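PDB 4DBF: 2-hydroxyhepta-2,4-diene-1,7-dioate isomerase from Corynebacterium glutamicum, which probably acts as a magnesium-dependent lyase or isomerase of the FAH family, with oxaloacetate decarboxylation among the activities linked to it. Local coordinates for residues Cys33-Glu38 with Ala49-Thr55; Val84-Tyr90 with Ile254-Pro259; Glu121-Pro127 with Gly282-Ala288; Leu205-Lys211 with Gln224-Asn229. One frame throughout, in Å; residues are numbered along the deposited sequence.

How the contacts relate
Contact 2 is the buried one of the four: a parallel strand pair and the loops after it, running close to the magnesium site and relying on backbone bonds, waters and one tyrosine ring. Contact 4 touches it directly, Y90 lying against I210, N227 and S228, and adds asparagine and serine side-chain bonds to the strand bonds at a hairpin's open end. Contacts 3 and 4 belong to opposite margins of one five-stranded mixed sheet; contact 3 is parallel, aliphatic on its inner face and exposed at the C-terminus. Contact 1 stands apart in the N-terminal region, about 29 Å from contact 2 between centres, as an antiparallel hairpin with a salt bridge on one face.

Contact 1 (Cys33-Glu38 with Ala49-Thr55); sequences CFCSIE and AREIEGT
A49 meets the opposite strand through its methyl, which lies 4.1 Å from SG of C35 and also near CD1 of I37, on a face covered in part by I26 of strand 22-28. R50 and S36 form an antiparallel hydrogen-bonded pair, closed by R50 N to S36 O and S36 N to R50 O, both 2.9 Å. Beyond the backbone, R50 bends at its second and third side-chain torsions and brings NH2 to 3.3 Å from E38 OE1. This carboxylate oxygen sits at the edge of the guanidinium, almost in its plane, while the two planes stand 78° apart; the companion bond from NE is weak. The other oxygen, E38 OE2, accepts from S36 OG through its anti lone pair. At E51 the chain extends past C33, placing OE2 3.6 Å from C33 CB. I52 N gives a nearly straight bond (174°) to F34 O, and its CG1 packs on F34 CB. Beside G54, a water accepts from F34 N and lies within bonding distance of I52 O and G54 O. T55 CG2 lies alongside F34 CE2 at 3.6 Å. The face of C35, I37 and A49 is thus apolar but also carries E51, whose charge is met by R65 and T63; on the opposite face, R50 on one oxygen and S36 OG on the other together probably limit rotation of the E38 carboxylate.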
# COMPACT_ATOMS: atom_id res chain seq x y z
N CYS A 33 -20.80 1.67 11.39
CA CYS A 33 -20.12 2.21 12.53
C CYS A 33 -19.10 1.23 13.09
O CYS A 33 -19.09 0.10 12.73
CB CYS A 33 -21.11 2.58 13.63
SG CYS A 33 -22.06 1.20 14.25
N PHE A 34 -18.24 1.75 13.93
CA PHE A 34 -17.45 0.98 14.85
C PHE A 34 -18.29 0.55 16.05
O PHE A 34 -19.19 1.22 16.45
CB PHE A 34 -16.24 1.76 15.33
CG PHE A 34 -15.15 1.84 14.31
CD1 PHE A 34 -14.35 0.76 14.08
CD2 PHE A 34 -14.97 2.97 13.57
CE1 PHE A 34 -13.36 0.83 13.14
CE2 PHE A 34 -13.98 3.04 12.63
CZ PHE A 34 -13.17 1.97 12.42
N CYS A 35 -17.96 -0.59 16.59
CA CYS A 35 -18.66 -1.15 17.69
C CYS A 35 -17.81 -2.08 18.54
O CYS A 35 -16.78 -2.53 18.17
CB CYS A 35 -19.82 -1.94 17.20
SG CYS A 35 -19.35 -3.45 16.38
N SER A 36 -18.34 -2.37 19.69
CA SER A 36 -17.75 -3.29 20.57
C SER A 36 -18.65 -4.48 20.53
O SER A 36 -19.82 -4.33 20.43
CB SER A 36 -17.72 -2.66 21.95
OG SER A 36 -17.60 -3.61 22.93
N ILE A 37 -18.08 -5.66 20.61
CA ILE A 37 -18.82 -6.89 20.51
C ILE A 37 -18.80 -7.56 21.87
O ILE A 37 -17.77 -7.85 22.36
CB ILE A 37 -18.16 -7.84 19.52
CG1 ILE A 37 -17.96 -7.16 18.19
CG2 ILE A 37 -18.96 -9.11 19.39
CD1 ILE A 37 -19.20 -7.04 17.41
N GLU A 38 -19.97 -7.78 22.43
CA GLU A 38 -20.08 -8.21 23.80
C GLU A 38 -20.92 -9.44 24.02
O GLU A 38 -21.89 -9.66 23.34
CB GLU A 38 -20.56 -7.05 24.63
CG GLU A 38 -19.55 -5.93 24.54
CD GLU A 38 -19.68 -4.90 25.59
OE1 GLU A 38 -20.48 -5.10 26.52
OE2 GLU A 38 -18.97 -3.89 25.47
N ALA A 49 -23.75 -6.07 19.55
CA ALA A 49 -22.93 -4.99 19.07
C ALA A 49 -23.34 -3.65 19.68
O ALA A 49 -24.47 -3.28 19.66
CB ALA A 49 -22.96 -4.91 17.56
N ARG A 50 -22.37 -2.94 20.20
CA ARG A 50 -22.59 -1.70 20.85
C ARG A 50 -21.83 -0.62 20.12
O ARG A 50 -20.65 -0.63 20.10
CB ARG A 50 -22.07 -1.75 22.28
CG ARG A 50 -22.80 -2.68 23.21
CD ARG A 50 -23.18 -1.93 24.48
NE ARG A 50 -22.41 -2.35 25.59
CZ ARG A 50 -22.20 -1.67 26.71
NH1 ARG A 50 -22.68 -0.47 26.91
NH2 ARG A 50 -21.47 -2.21 27.63
N GLU A 51 -22.55 0.31 19.52
CA GLU A 51 -21.93 1.35 18.78
C GLU A 51 -21.01 2.19 19.65
O GLU A 51 -21.35 2.53 20.73
CB GLU A 51 -22.95 2.22 18.11
CG GLU A 51 -22.35 3.42 17.45
CD GLU A 51 -23.37 4.34 16.86
OE1 GLU A 51 -24.32 4.68 17.53
OE2 GLU A 51 -23.21 4.71 15.72
N ILE A 52 -19.85 2.49 19.15
CA ILE A 52 -18.98 3.39 19.82
C ILE A 52 -18.86 4.71 19.10
O ILE A 52 -19.03 4.80 17.93
CB ILE A 52 -17.57 2.84 20.09
CG1 ILE A 52 -16.89 2.45 18.82
CG2 ILE A 52 -17.58 1.64 21.00
CD1 ILE A 52 -15.46 2.14 19.07
N GLU A 53 -18.55 5.72 19.88
CA GLU A 53 -18.31 7.03 19.37
C GLU A 53 -16.99 7.02 18.62
O GLU A 53 -15.99 6.73 19.17
CB GLU A 53 -18.24 7.98 20.55
CG GLU A 53 -18.93 9.30 20.37
CD GLU A 53 -19.10 10.05 21.68
OE1 GLU A 53 -18.10 10.38 22.34
OE2 GLU A 53 -20.26 10.30 22.05
N GLY A 54 -16.99 7.31 17.34
CA GLY A 54 -15.74 7.41 16.62
C GLY A 54 -15.00 6.10 16.40
O GLY A 54 -15.62 5.13 16.15
N THR A 55 -13.67 6.11 16.50
CA THR A 55 -12.83 4.92 16.26
C THR A 55 -12.29 4.30 17.50
O THR A 55 -12.27 4.89 18.52
CB THR A 55 -11.61 5.23 15.41
OG1 THR A 55 -10.87 6.27 16.02
CG2 THR A 55 -11.98 5.65 14.05
O HOH W 1 -18.31 4.35 15.43

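Contact 2 (Val84-Tyr90 with Ile254-Pro259); sequences VAIGRNY and IATGSP
One water oxygen is held by three groups: it lies 2.8 Å from Y90 OH and donates to T256 OG1 and G257 O; T256 OG1 is also bonded to L139 O. The Y90 ring lies against the backbone of the second segment, with S258 CA 3.5 Å above the ring plane, offset toward the rim, and P259 CD 3.9 Å from Y90 CD2. With CG set anti to the backbone N (chi1 -157°), the N89 amide is turned toward T256 and G257, where ND2 gives a bond of 3.0 Å and 168° to T256 O, close to the amide plane; OD1 separately accepts from M233 N. Another water accepts from Y90 N and donates to S258 O, and a third holds I86 O and N89 N and takes only a weak bond from S258 N. Upstream the chains pair as parallel strands: A255 N bonds to V84 O at 2.9 Å, I86 N bonds to A255 O, and the A85 and A255 methyls meet at 3.7 Å. Strand 253-255 is flanked on its other side by strand 133-143, which supplies E136 and E138 to the magnesium. In this FAH-family catalytic domain the loop leaving strand 253-255 borders the magnesium site, and the loop of N89 and Y90 packs on it.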
# COMPACT_ATOMS: atom_id res chain seq x y z
N VAL A 84 0.83 -4.98 5.73
CA VAL A 84 2.20 -5.44 5.59
C VAL A 84 2.24 -6.88 5.98
O VAL A 84 1.74 -7.24 6.99
CB VAL A 84 3.18 -4.66 6.46
CG1 VAL A 84 4.58 -5.15 6.19
CG2 VAL A 84 3.06 -3.18 6.23
N ALA A 85 2.79 -7.70 5.11
CA ALA A 85 2.75 -9.11 5.29
C ALA A 85 4.14 -9.75 5.23
O ALA A 85 4.99 -9.26 4.60
CB ALA A 85 1.84 -9.74 4.28
N ILE A 86 4.31 -10.86 5.93
CA ILE A 86 5.57 -11.57 5.98
C ILE A 86 5.47 -12.91 5.25
O ILE A 86 4.64 -13.72 5.54
CB ILE A 86 6.05 -11.84 7.42
CG1 ILE A 86 5.90 -10.62 8.30
CG2 ILE A 86 7.49 -12.28 7.44
CD1 ILE A 86 6.63 -9.42 7.79
N GLY A 87 6.37 -13.12 4.30
CA GLY A 87 6.52 -14.40 3.68
C GLY A 87 7.68 -15.18 4.27
O GLY A 87 8.55 -14.64 4.87
N ARG A 88 7.64 -16.47 4.06
CA ARG A 88 8.60 -17.40 4.61
C ARG A 88 8.82 -17.29 6.08
O ARG A 88 9.92 -17.38 6.49
CB ARG A 88 9.93 -17.26 3.92
CG ARG A 88 9.80 -17.29 2.43
CD ARG A 88 11.11 -17.40 1.74
NE ARG A 88 11.75 -16.13 1.52
CZ ARG A 88 11.62 -15.44 0.43
NH1 ARG A 88 10.86 -15.86 -0.54
NH2 ARG A 88 12.27 -14.31 0.33
N ASN A 89 7.77 -17.12 6.85
CA ASN A 89 7.91 -17.02 8.27
C ASN A 89 7.54 -18.25 9.07
O ASN A 89 7.58 -18.22 10.25
CB ASN A 89 7.10 -15.84 8.81
CG ASN A 89 7.61 -15.35 10.13
OD1 ASN A 89 8.78 -15.37 10.39
ND2 ASN A 89 6.71 -14.93 10.98
N TYR A 90 7.17 -19.32 8.40
CA TYR A 90 6.79 -20.54 9.07
C TYR A 90 7.75 -21.68 8.80
O TYR A 90 8.02 -22.02 7.71
CB TYR A 90 5.37 -20.95 8.73
CG TYR A 90 4.35 -20.36 9.63
CD1 TYR A 90 4.17 -19.02 9.72
CD2 TYR A 90 3.56 -21.16 10.41
CE1 TYR A 90 3.22 -18.48 10.53
CE2 TYR A 90 2.59 -20.63 11.23
CZ TYR A 90 2.44 -19.28 11.29
OH TYR A 90 1.51 -18.70 12.07
N ILE A 254 -0.81 -6.16 10.14
CA ILE A 254 0.37 -6.99 9.80
C ILE A 254 -0.10 -8.43 9.71
O ILE A 254 -0.69 -8.94 10.64
CB ILE A 254 1.51 -6.85 10.87
CG1 ILE A 254 1.99 -5.40 10.93
CG2 ILE A 254 2.72 -7.85 10.57
CD1 ILE A 254 2.92 -5.19 12.19
N ALA A 255 0.21 -9.09 8.58
CA ALA A 255 -0.16 -10.47 8.44
C ALA A 255 1.12 -11.27 8.78
O ALA A 255 2.14 -11.10 8.09
CB ALA A 255 -0.53 -10.73 6.97
N THR A 256 1.09 -12.03 9.87
CA THR A 256 2.34 -12.58 10.49
C THR A 256 2.81 -13.94 9.90
O THR A 256 3.83 -14.53 10.35
CB THR A 256 2.20 -12.67 12.05
OG1 THR A 256 1.10 -13.54 12.37
CG2 THR A 256 1.92 -11.26 12.61
N GLY A 257 2.06 -14.49 8.96
CA GLY A 257 2.58 -15.59 8.15
C GLY A 257 1.78 -16.87 8.25
O GLY A 257 0.76 -16.95 8.97
N SER A 258 2.22 -17.87 7.46
CA SER A 258 1.54 -19.17 7.36
C SER A 258 2.46 -20.13 6.62
O SER A 258 3.41 -19.70 5.97
CB SER A 258 0.23 -19.06 6.59
OG SER A 258 0.43 -18.80 5.24
N PRO A 259 2.12 -21.44 6.64
CA PRO A 259 2.82 -22.37 5.71
C PRO A 259 2.58 -21.83 4.33
O PRO A 259 1.50 -21.28 4.08
CB PRO A 259 2.02 -23.69 5.85
CG PRO A 259 1.41 -23.64 7.15
CD PRO A 259 1.16 -22.13 7.51
O HOH W 2 4.98 -16.56 6.01
O HOH W 3 0.39 -16.22 11.47
O HOH W 4 6.09 -19.71 5.51

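Contact 3 (Glu121-Pro127 with Gly282-Ala288); sequences ESPIRIP and GNPVVDA
I126 and V285 are turned toward each other by their first torsions: CG1 of I126 is anti to the carbonyl carbon (chi1 -57°), sending CD1 across the strand, and CG1 of V285 is anti to its own N (chi1 -179°). The two methyl-bearing chains meet obliquely, I126 CD1 to V285 CG1 being a tight 3.3 Å. The motif is a parallel strand pair, 124-126 with 279-287, at one margin of the five-stranded mixed sheet of the FAA-hydrolase-type domain. Its backbone bonds shuttle between the chains, I124 N to P284 O, V286 N to I124 O and I126 N to V286 O, the last at 2.8 Å. Ahead of the strand, E121 N donates to G282 O, while a water links E121 OE2 to G282 N; E121 OE1 goes to Y270 OH. On the inner face I124 CD1 rests on N283 CB at 3.8 Å, the two side chains crossing at about a right angle, and F189, P191 and I271 add to this apolar layer. The other face is more open: R125 CG packs on V286 CG2 at 3.7 Å, and P123 CB touches the same methyl. R125 then bends at its third torsion, so that its guanidinium passes over the chain end, with A288 CA 3.9 Å above the plane and offset toward the rim. At I126 O, A288 N bonds from well above the carbonyl plane at 2.7 Å, and a water lies 2.7 Å from I126 O and within bonding distance of D287 OD2.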
# COMPACT_ATOMS: atom_id res chain seq x y z
N GLU A 121 -17.68 -13.16 5.36
CA GLU A 121 -18.75 -13.59 4.46
C GLU A 121 -18.80 -12.95 3.08
O GLU A 121 -19.56 -13.38 2.29
CB GLU A 121 -20.13 -13.59 5.10
CG GLU A 121 -20.20 -14.21 6.46
CD GLU A 121 -19.82 -15.66 6.51
OE1 GLU A 121 -19.86 -16.36 5.50
OE2 GLU A 121 -19.52 -16.13 7.60
N SER A 122 -17.97 -11.97 2.80
CA SER A 122 -17.89 -11.41 1.47
C SER A 122 -17.15 -12.34 0.52
O SER A 122 -16.21 -12.95 0.88
CB SER A 122 -17.12 -10.12 1.48
OG SER A 122 -17.89 -9.07 1.90
N PRO A 123 -17.59 -12.40 -0.71
CA PRO A 123 -16.97 -13.32 -1.65
C PRO A 123 -15.55 -12.93 -2.01
O PRO A 123 -15.23 -11.79 -2.19
CB PRO A 123 -17.87 -13.24 -2.87
CG PRO A 123 -19.09 -12.60 -2.43
CD PRO A 123 -18.72 -11.71 -1.31
N ILE A 124 -14.71 -13.93 -2.10
CA ILE A 124 -13.41 -13.83 -2.69
C ILE A 124 -13.62 -13.99 -4.20
O ILE A 124 -13.98 -15.02 -4.65
CB ILE A 124 -12.50 -14.95 -2.19
CG1 ILE A 124 -12.23 -14.80 -0.70
CG2 ILE A 124 -11.22 -14.97 -2.97
CD1 ILE A 124 -11.71 -16.04 -0.04
N ARG A 125 -13.41 -12.95 -4.95
CA ARG A 125 -13.73 -12.99 -6.37
C ARG A 125 -12.50 -13.20 -7.25
O ARG A 125 -11.73 -12.33 -7.46
CB ARG A 125 -14.48 -11.74 -6.80
CG ARG A 125 -15.63 -11.42 -5.88
CD ARG A 125 -16.27 -10.11 -6.20
NE ARG A 125 -17.18 -10.30 -7.29
CZ ARG A 125 -16.98 -9.88 -8.53
NH1 ARG A 125 -15.91 -9.23 -8.86
NH2 ARG A 125 -17.88 -10.13 -9.43
N ILE A 126 -12.38 -14.39 -7.77
CA ILE A 126 -11.23 -14.76 -8.55
C ILE A 126 -11.34 -14.42 -10.02
O ILE A 126 -12.13 -14.96 -10.69
CB ILE A 126 -10.99 -16.25 -8.42
CG1 ILE A 126 -10.83 -16.65 -6.98
CG2 ILE A 126 -9.79 -16.66 -9.23
CD1 ILE A 126 -11.04 -18.10 -6.74
N PRO A 127 -10.51 -13.53 -10.52
CA PRO A 127 -10.51 -13.28 -11.96
C PRO A 127 -9.95 -14.44 -12.77
O PRO A 127 -9.28 -15.28 -12.27
CB PRO A 127 -9.66 -12.05 -12.13
CG PRO A 127 -9.03 -11.82 -10.83
CD PRO A 127 -9.47 -12.79 -9.83
N GLY A 282 -14.91 -16.71 7.69
CA GLY A 282 -15.43 -17.57 6.57
C GLY A 282 -15.72 -16.69 5.36
O GLY A 282 -16.21 -15.57 5.52
N ASN A 283 -15.41 -17.19 4.16
CA ASN A 283 -15.74 -16.47 2.92
C ASN A 283 -16.10 -17.46 1.82
O ASN A 283 -15.41 -18.49 1.63
CB ASN A 283 -14.55 -15.61 2.42
CG ASN A 283 -14.21 -14.47 3.38
OD1 ASN A 283 -14.71 -13.32 3.25
ND2 ASN A 283 -13.37 -14.76 4.34
N PRO A 284 -17.16 -17.14 1.06
CA PRO A 284 -17.41 -17.93 -0.10
C PRO A 284 -16.47 -17.53 -1.23
O PRO A 284 -15.89 -16.42 -1.26
CB PRO A 284 -18.90 -17.64 -0.42
CG PRO A 284 -19.04 -16.18 -0.02
CD PRO A 284 -18.13 -16.03 1.21
N VAL A 285 -16.27 -18.47 -2.14
CA VAL A 285 -15.41 -18.23 -3.29
C VAL A 285 -16.23 -18.20 -4.60
O VAL A 285 -17.06 -19.10 -4.84
CB VAL A 285 -14.32 -19.32 -3.38
CG1 VAL A 285 -13.38 -19.08 -4.57
CG2 VAL A 285 -13.52 -19.41 -1.99
N VAL A 286 -15.97 -17.21 -5.44
CA VAL A 286 -16.63 -17.07 -6.74
C VAL A 286 -15.69 -16.70 -7.88
O VAL A 286 -14.64 -16.12 -7.65
CB VAL A 286 -17.83 -16.07 -6.69
CG1 VAL A 286 -18.77 -16.42 -5.56
CG2 VAL A 286 -17.39 -14.62 -6.54
N ASP A 287 -16.06 -17.02 -9.14
CA ASP A 287 -15.32 -16.51 -10.28
C ASP A 287 -15.71 -15.05 -10.44
O ASP A 287 -16.90 -14.72 -10.37
CB ASP A 287 -15.64 -17.30 -11.56
CG ASP A 287 -15.15 -18.75 -11.52
OD1 ASP A 287 -15.92 -19.66 -11.98
OD2 ASP A 287 -14.01 -19.02 -11.02
N ALA A 288 -14.74 -14.16 -10.57
CA ALA A 288 -15.02 -12.76 -10.85
C ALA A 288 -15.48 -12.67 -12.29
O ALA A 288 -16.47 -12.01 -12.55
CB ALA A 288 -13.80 -11.86 -10.62
OXT ALA A 288 -14.90 -13.26 -13.23
O HOH W 5 -16.83 -15.35 9.17
O HOH W 6 -11.95 -17.32 -12.03

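Contact 4 (Leu205-Lys211 with Gln224-Asn229)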
# COMPACT_ATOMS: atom_id res chain seq x y z
N LEU A 205 1.02 -17.01 22.11
CA LEU A 205 1.79 -17.05 20.86
C LEU A 205 2.75 -18.26 20.79
O LEU A 205 3.26 -18.64 19.71
CB LEU A 205 2.53 -15.73 20.64
CG LEU A 205 1.59 -14.52 20.39
CD1 LEU A 205 2.38 -13.20 20.30
CD2 LEU A 205 0.70 -14.71 19.17
N ASP A 206 2.93 -18.89 21.95
CA ASP A 206 3.71 -20.12 22.10
C ASP A 206 2.91 -21.38 21.76
O ASP A 206 3.47 -22.47 21.63
CB ASP A 206 4.26 -20.21 23.55
CG ASP A 206 5.65 -19.62 23.68
OD1 ASP A 206 6.41 -20.01 24.62
OD2 ASP A 206 6.02 -18.81 22.81
N ASN A 207 1.59 -21.23 21.66
CA ASN A 207 0.71 -22.33 21.33
C ASN A 207 -0.63 -21.82 20.81
O ASN A 207 -1.61 -21.84 21.54
CB ASN A 207 0.51 -23.27 22.53
CG ASN A 207 -0.24 -24.55 22.16
OD1 ASN A 207 -0.25 -24.96 20.99
ND2 ASN A 207 -0.88 -25.18 23.16
N LEU A 208 -0.65 -21.29 19.59
CA LEU A 208 -1.87 -20.87 18.93
C LEU A 208 -2.13 -21.70 17.67
O LEU A 208 -1.44 -21.49 16.67
CB LEU A 208 -1.74 -19.41 18.50
CG LEU A 208 -3.06 -18.74 18.17
CD1 LEU A 208 -4.03 -18.82 19.37
CD2 LEU A 208 -2.76 -17.28 17.76
N PRO A 209 -3.08 -22.66 17.71
CA PRO A 209 -3.45 -23.45 16.56
C PRO A 209 -4.13 -22.52 15.53
O PRO A 209 -4.87 -21.65 15.92
CB PRO A 209 -4.48 -24.45 17.12
CG PRO A 209 -4.40 -24.32 18.64
CD PRO A 209 -3.92 -22.97 18.90
N ILE A 210 -3.81 -22.63 14.25
CA ILE A 210 -4.51 -21.82 13.26
C ILE A 210 -5.00 -22.80 12.21
O ILE A 210 -4.18 -23.45 11.57
CB ILE A 210 -3.57 -20.79 12.64
CG1 ILE A 210 -3.14 -19.74 13.67
CG2 ILE A 210 -4.26 -20.11 11.41
CD1 ILE A 210 -1.99 -18.88 13.18
N LYS A 211 -6.32 -22.96 12.09
CA LYS A 211 -6.86 -24.02 11.28
C LYS A 211 -7.68 -23.43 10.17
O LYS A 211 -8.23 -22.31 10.35
CB LYS A 211 -7.71 -24.96 12.13
CG LYS A 211 -6.81 -25.79 13.10
CD LYS A 211 -7.63 -26.64 14.11
CE LYS A 211 -6.68 -27.64 14.83
NZ LYS A 211 -7.49 -28.65 15.49
N GLN A 224 -5.50 -26.69 6.41
CA GLN A 224 -4.42 -26.03 7.12
C GLN A 224 -4.51 -26.27 8.62
O GLN A 224 -5.54 -26.13 9.20
CB GLN A 224 -4.34 -24.52 6.85
CG GLN A 224 -3.17 -23.83 7.53
CD GLN A 224 -3.25 -22.31 7.52
OE1 GLN A 224 -2.74 -21.65 8.39
NE2 GLN A 224 -3.86 -21.77 6.52
N ASP A 225 -3.39 -26.60 9.22
CA ASP A 225 -3.34 -26.98 10.59
C ASP A 225 -1.96 -26.61 11.10
O ASP A 225 -1.09 -27.43 11.20
CB ASP A 225 -3.53 -28.48 10.66
CG ASP A 225 -3.80 -29.00 12.04
OD1 ASP A 225 -3.93 -28.24 12.98
OD2 ASP A 225 -3.89 -30.21 12.17
N SER A 226 -1.80 -25.34 11.42
CA SER A 226 -0.54 -24.76 11.78
C SER A 226 -0.58 -24.20 13.20
O SER A 226 -1.57 -24.27 13.86
CB SER A 226 -0.17 -23.67 10.77
OG SER A 226 -1.12 -22.65 10.76
N ASN A 227 0.53 -23.67 13.66
CA ASN A 227 0.57 -23.10 14.99
C ASN A 227 1.49 -21.92 15.01
O ASN A 227 2.50 -21.96 14.39
CB ASN A 227 1.00 -24.15 15.98
CG ASN A 227 0.78 -23.74 17.39
OD1 ASN A 227 1.46 -22.89 17.89
ND2 ASN A 227 -0.14 -24.37 18.05
N SER A 228 1.12 -20.86 15.71
CA SER A 228 1.98 -19.66 15.78
C SER A 228 3.37 -19.93 16.34
O SER A 228 4.27 -19.12 16.20
CB SER A 228 1.31 -18.58 16.62
OG SER A 228 1.36 -18.97 17.96
N ASN A 229 3.53 -21.05 17.03
CA ASN A 229 4.84 -21.40 17.52
C ASN A 229 5.75 -21.95 16.42
O ASN A 229 6.90 -22.25 16.70
CB ASN A 229 4.71 -22.34 18.73
CG ASN A 229 4.29 -23.76 18.34
OD1 ASN A 229 4.56 -24.25 17.22
ND2 ASN A 229 3.65 -24.44 19.29
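At the open end of the β-hairpin made by strands 209-216 and 219-227, N227 ND2 donates across to N207 OD1 at 3.0 Å; the two amide planes are only 14° apart, although the side chains cross. The other arm of the amide, OD1, takes a weak bond from L208 N and accepts from N229 N in the carbonyl plane, on a lone pair (2.9 Å), an Asx turn that shapes 227-229. S228 OG, held between its backbone N and carbonyl carbon (chi1 73°), points at L205 O and bonds to it at 2.6 Å from above the carbonyl plane, with L208 CB close by. N229 ND2 adds a bond to D206 O, so three consecutive side chains grip the incoming loop. Within the hairpin, I210 and S226 form the hydrogen-bonded pair, with I210 N to S226 O at 2.8 Å and S226 N to I210 O at 3.0 Å. K211 and D225 run side by side, K211 CE 3.4 Å from D225 OD1, with the charged atoms farther apart. Strand 270-275 flanks strand 209-216 on its other side and packs I275 on L208 and I210, while L139 of strand 133-143 covers L205 and L208 and Y90 lies on I210.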